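Local coordinates for cleavage stimulation factor 77 (Encephalitozoon cuniculi, PDB 2UY1), which probably takes part in pre-mRNA 3'-end processing as the HAT-repeat subunit of the cleavage stimulation factor, and may bind mRNA, at residues Glu79-Phe88 with Ala115-Leu126. Numbering follows the deposited sequence.
Sequences ENYWDSYGLF and ALQTPMGSLSEL. Unlike the reference sequence in segment 79-88: F88 (reference Tyr).
The carbonyl oxygen W82 O accepts a nearly straight hydrogen bond from G121 N, 3.2 Å away. The donor lies 32° out of the carbonyl plane, and the CA-H of M120 leans on the same oxygen. This pairing joins two connections in the all-helical HAT domain of the Suf family: 79-84, which leads into helix 85-90, and the loop after A115, which runs on into the short helix that holds L126. It illustrates how loops without a sheet can share a brief backbone pairing and leave the remaining fit to side chains. In the other direction W82 CA makes a weak CA-H contact with the carbonyl oxygen of the residue before M120, P119 O, at 3.5 Å. A water oxygen donates to P119 O (2.6 Å) and also to N80 O; R197 of helix 193-208 also bonds N80 O, and Y204 and F200 of that helix meet the W82 indole edge-to-face.

Beyond the backbone, two rings from helix 85-90 receive the partner loop. The CG of Y85 stands anti to the backbone N (chi1 162°), which sends the phenol along the type II turn M120-L123. There S122 CB sits squarely over one ring face, 3.6 Å from the centroid, while L126 CD1 meets Y85 CE1 obliquely. M120 SD packs on Y85 CB at 3.7 Å; the exact place of the M120 methyl, directed to F88, is doubtful. F88 lies on L75 of helix 69-78. T118, facing E79 O with its CG2, turns its hydroxyl back to donate in plane to a lone pair of A115 O (OG1 to O, 2.9 Å). The methyl of A115 completes the fit, with CB 3.4 Å from the centroid of the F88 ring, over its face.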
loop_
_atom_site.group_PDB
_atom_site.type_symbol
_atom_site.label_atom_id
_atom_site.label_comp_id
_atom_site.label_asym_id
_atom_site.label_seq_id
_atom_site.Cartn_x
_atom_site.Cartn_y
_atom_site.Cartn_z
ATOM N N GLU B 79 21.237 -24.359 40.369
ATOM C CA GLU B 79 21.873 -25.580 39.809
ATOM C C GLU B 79 21.744 -25.689 38.270
ATOM O O GLU B 79 22.562 -26.331 37.607
ATOM C CB GLU B 79 21.339 -26.870 40.468
ATOM C CG GLU B 79 19.834 -27.179 40.187
ATOM C CD GLU B 79 19.332 -28.394 40.920
ATOM O OE1 GLU B 79 18.139 -28.413 41.336
ATOM O OE2 GLU B 79 20.133 -29.342 41.094
ATOM N N ASN B 80 20.702 -25.081 37.716
ATOM C CA ASN B 80 20.439 -25.181 36.272
ATOM C C ASN B 80 21.090 -24.037 35.498
ATOM O O ASN B 80 20.980 -23.992 34.270
ATOM C CB ASN B 80 18.923 -25.187 36.028
ATOM C CG ASN B 80 18.309 -26.549 36.211
ATOM O OD1 ASN B 80 18.508 -27.433 35.382
ATOM N ND2 ASN B 80 17.526 -26.724 37.270
ATOM N N TYR B 81 21.752 -23.128 36.233
ATOM C CA TYR B 81 22.315 -21.876 35.702
ATOM C C TYR B 81 23.609 -22.031 34.940
ATOM O O TYR B 81 24.544 -22.705 35.406
ATOM C CB TYR B 81 22.524 -20.894 36.850
ATOM C CG TYR B 81 22.951 -19.479 36.514
ATOM C CD1 TYR B 81 22.449 -18.784 35.404
ATOM C CD2 TYR B 81 23.810 -18.808 37.370
ATOM C CE1 TYR B 81 22.850 -17.474 35.141
ATOM C CE2 TYR B 81 24.190 -17.527 37.127
ATOM C CZ TYR B 81 23.710 -16.859 36.024
ATOM O OH TYR B 81 24.130 -15.569 35.866
ATOM N N TRP B 82 23.664 -21.370 33.784
ATOM C CA TRP B 82 24.799 -21.388 32.865
ATOM C C TRP B 82 25.996 -20.615 33.382
ATOM O O TRP B 82 26.991 -20.539 32.714
ATOM C CB TRP B 82 24.408 -20.801 31.491
ATOM C CG TRP B 82 23.392 -19.635 31.611
ATOM C CD1 TRP B 82 23.666 -18.298 31.660
ATOM C CD2 TRP B 82 21.958 -19.761 31.757
ATOM N NE1 TRP B 82 22.491 -17.575 31.796
ATOM C CE2 TRP B 82 21.432 -18.446 31.870
ATOM C CE3 TRP B 82 21.071 -20.858 31.801
ATOM C CZ2 TRP B 82 20.056 -18.199 32.026
ATOM C CZ3 TRP B 82 19.716 -20.612 31.955
ATOM C CH2 TRP B 82 19.216 -19.284 32.063
ATOM N N ASP B 83 25.905 -20.018 34.554
ATOM C CA ASP B 83 27.084 -19.392 35.120
ATOM C C ASP B 83 27.342 -19.868 36.548
ATOM O O ASP B 83 27.864 -19.121 37.371
ATOM C CB ASP B 83 26.941 -17.875 35.071
ATOM C CG ASP B 83 28.254 -17.164 34.813
ATOM O OD1 ASP B 83 29.203 -17.780 34.261
ATOM O OD2 ASP B 83 28.316 -15.964 35.136
ATOM N N SER B 84 27.008 -21.127 36.819
ATOM C CA SER B 84 27.068 -21.681 38.162
ATOM C C SER B 84 28.438 -22.285 38.521
ATOM O O SER B 84 28.622 -22.772 39.641
ATOM C CB SER B 84 25.967 -22.724 38.340
ATOM O OG SER B 84 26.043 -23.686 37.294
ATOM N N TYR B 85 29.365 -22.243 37.572
ATOM C CA TYR B 85 30.665 -22.919 37.647
ATOM C C TYR B 85 31.504 -22.605 38.899
ATOM O O TYR B 85 31.991 -23.523 39.549
ATOM C CB TYR B 85 31.465 -22.682 36.363
ATOM C CG TYR B 85 32.946 -22.955 36.504
ATOM C CD1 TYR B 85 33.462 -24.253 36.358
ATOM C CD2 TYR B 85 33.838 -21.917 36.817
ATOM C CE1 TYR B 85 34.855 -24.504 36.506
ATOM C CE2 TYR B 85 35.212 -22.154 36.967
ATOM C CZ TYR B 85 35.717 -23.439 36.815
ATOM O OH TYR B 85 37.084 -23.648 36.956
ATOM N N GLY B 86 31.664 -21.324 39.231
ATOM C CA GLY B 86 32.375 -20.935 40.439
ATOM C C GLY B 86 31.599 -21.393 41.662
ATOM O O GLY B 86 32.187 -21.796 42.666
ATOM N N LEU B 87 30.275 -21.350 41.576
ATOM C CA LEU B 87 29.437 -21.873 42.646
ATOM C C LEU B 87 29.611 -23.396 42.780
ATOM O O LEU B 87 29.767 -23.876 43.887
ATOM C CB LEU B 87 27.967 -21.477 42.452
ATOM C CG LEU B 87 26.917 -21.953 43.466
ATOM C CD1 LEU B 87 27.127 -21.334 44.868
ATOM C CD2 LEU B 87 25.552 -21.627 42.933
ATOM N N PHE B 88 29.601 -24.133 41.651
ATOM C CA PHE B 88 29.786 -25.587 41.677
ATOM C C PHE B 88 31.202 -25.877 42.185
ATOM O O PHE B 88 31.368 -26.664 43.117
ATOM C CB PHE B 88 29.457 -26.260 40.334
ATOM C CG PHE B 88 27.998 -26.753 40.212
ATOM C CD1 PHE B 88 27.111 -26.147 39.332
ATOM C CD2 PHE B 88 27.520 -27.820 40.986
ATOM C CE1 PHE B 88 25.770 -26.609 39.184
ATOM C CE2 PHE B 88 26.176 -28.279 40.866
ATOM C CZ PHE B 88 25.299 -27.682 39.943
ATOM N N ALA B 115 26.331 -31.290 38.014
ATOM C CA ALA B 115 26.796 -30.130 37.265
ATOM C C ALA B 115 27.120 -30.499 35.821
ATOM O O ALA B 115 26.665 -29.841 34.886
ATOM C CB ALA B 115 28.011 -29.513 37.942
ATOM N N LEU B 116 27.908 -31.554 35.648
ATOM C CA LEU B 116 28.115 -32.147 34.335
ATOM C C LEU B 116 26.813 -32.333 33.521
ATOM O O LEU B 116 26.855 -32.402 32.293
ATOM C CB LEU B 116 28.894 -33.471 34.475
ATOM C CG LEU B 116 30.421 -33.338 34.616
ATOM C CD1 LEU B 116 31.085 -34.602 35.131
ATOM C CD2 LEU B 116 31.035 -32.949 33.309
ATOM N N GLN B 117 25.663 -32.379 34.192
ATOM C CA GLN B 117 24.381 -32.410 33.491
ATOM C C GLN B 117 23.793 -31.031 33.189
ATOM O O GLN B 117 22.670 -30.927 32.669
ATOM C CB GLN B 117 23.352 -33.264 34.248
ATOM C CG GLN B 117 23.173 -34.679 33.678
ATOM C CD GLN B 117 22.643 -35.671 34.709
ATOM O OE1 GLN B 117 22.098 -35.274 35.756
ATOM N NE2 GLN B 117 22.800 -36.972 34.418
ATOM N N THR B 118 24.532 -29.974 33.521
ATOM C CA THR B 118 24.106 -28.601 33.169
ATOM C C THR B 118 25.037 -27.884 32.170
ATOM O O THR B 118 26.260 -27.795 32.371
ATOM C CB THR B 118 23.826 -27.711 34.409
ATOM O OG1 THR B 118 25.066 -27.371 35.060
ATOM C CG2 THR B 118 22.847 -28.417 35.383
ATOM N N PRO B 119 24.453 -27.392 31.060
ATOM C CA PRO B 119 25.232 -26.568 30.151
ATOM C C PRO B 119 25.654 -25.302 30.909
ATOM O O PRO B 119 24.788 -24.606 31.464
ATOM C CB PRO B 119 24.236 -26.242 29.024
ATOM C CG PRO B 119 23.137 -27.240 29.158
ATOM C CD PRO B 119 23.064 -27.568 30.615
ATOM N N MET B 120 26.962 -25.036 30.972
ATOM C CA MET B 120 27.494 -23.889 31.700
ATOM C C MET B 120 28.848 -23.496 31.133
ATOM O O MET B 120 29.495 -24.302 30.472
ATOM C CB MET B 120 27.644 -24.221 33.195
ATOM C CG MET B 120 28.577 -25.408 33.520
ATOM S SD MET B 120 29.136 -25.383 35.242
ATOM C CE MET B 120 27.634 -25.768 36.076
ATOM N N GLY B 121 29.271 -22.252 31.370
ATOM C CA GLY B 121 30.602 -21.833 30.979
ATOM C C GLY B 121 31.658 -22.531 31.827
ATOM O O GLY B 121 31.544 -22.570 33.057
ATOM N N SER B 122 32.686 -23.072 31.174
ATOM C CA SER B 122 33.796 -23.743 31.856
ATOM C C SER B 122 33.469 -25.175 32.339
ATOM O O SER B 122 34.113 -25.667 33.276
ATOM C CB SER B 122 34.368 -22.899 33.025
ATOM O OG SER B 122 34.680 -21.567 32.656
ATOM N N LEU B 123 32.504 -25.839 31.697
ATOM C CA LEU B 123 32.156 -27.205 32.071
ATOM C C LEU B 123 33.343 -28.152 31.834
ATOM O O LEU B 123 33.505 -29.161 32.548
ATOM C CB LEU B 123 30.906 -27.711 31.312
ATOM C CG LEU B 123 30.328 -29.070 31.785
ATOM C CD1 LEU B 123 30.060 -29.080 33.294
ATOM C CD2 LEU B 123 29.086 -29.532 31.023
ATOM N N SER B 124 34.166 -27.815 30.837
ATOM C CA SER B 124 35.309 -28.637 30.434
ATOM C C SER B 124 36.418 -28.612 31.501
ATOM O O SER B 124 37.264 -29.523 31.569
ATOM C CB SER B 124 35.836 -28.189 29.068
ATOM O OG SER B 124 34.904 -28.470 28.033
ATOM N N GLU B 125 36.371 -27.567 32.330
ATOM C CA GLU B 125 37.300 -27.336 33.440
ATOM C C GLU B 125 36.705 -27.922 34.732
ATOM O O GLU B 125 37.230 -27.718 35.829
ATOM C CB GLU B 125 37.610 -25.825 33.583
ATOM C CG GLU B 125 38.228 -25.131 32.326
ATOM C CD GLU B 125 37.220 -24.863 31.155
ATOM O OE1 GLU B 125 36.251 -25.637 30.967
ATOM O OE2 GLU B 125 37.411 -23.879 30.394
ATOM N N LEU B 126 35.600 -28.650 34.567
ATOM C CA LEU B 126 34.944 -29.407 35.633
ATOM C C LEU B 126 35.006 -30.903 35.296
ATOM O O LEU B 126 35.129 -31.752 36.196
ATOM C CB LEU B 126 33.478 -28.973 35.769
ATOM C CG LEU B 126 32.824 -28.628 37.105
ATOM C CD1 LEU B 126 33.612 -27.593 37.894
ATOM C CD2 LEU B 126 31.420 -28.103 36.840
HETATM O O HOH W 1 22.315 -23.986 31.569
#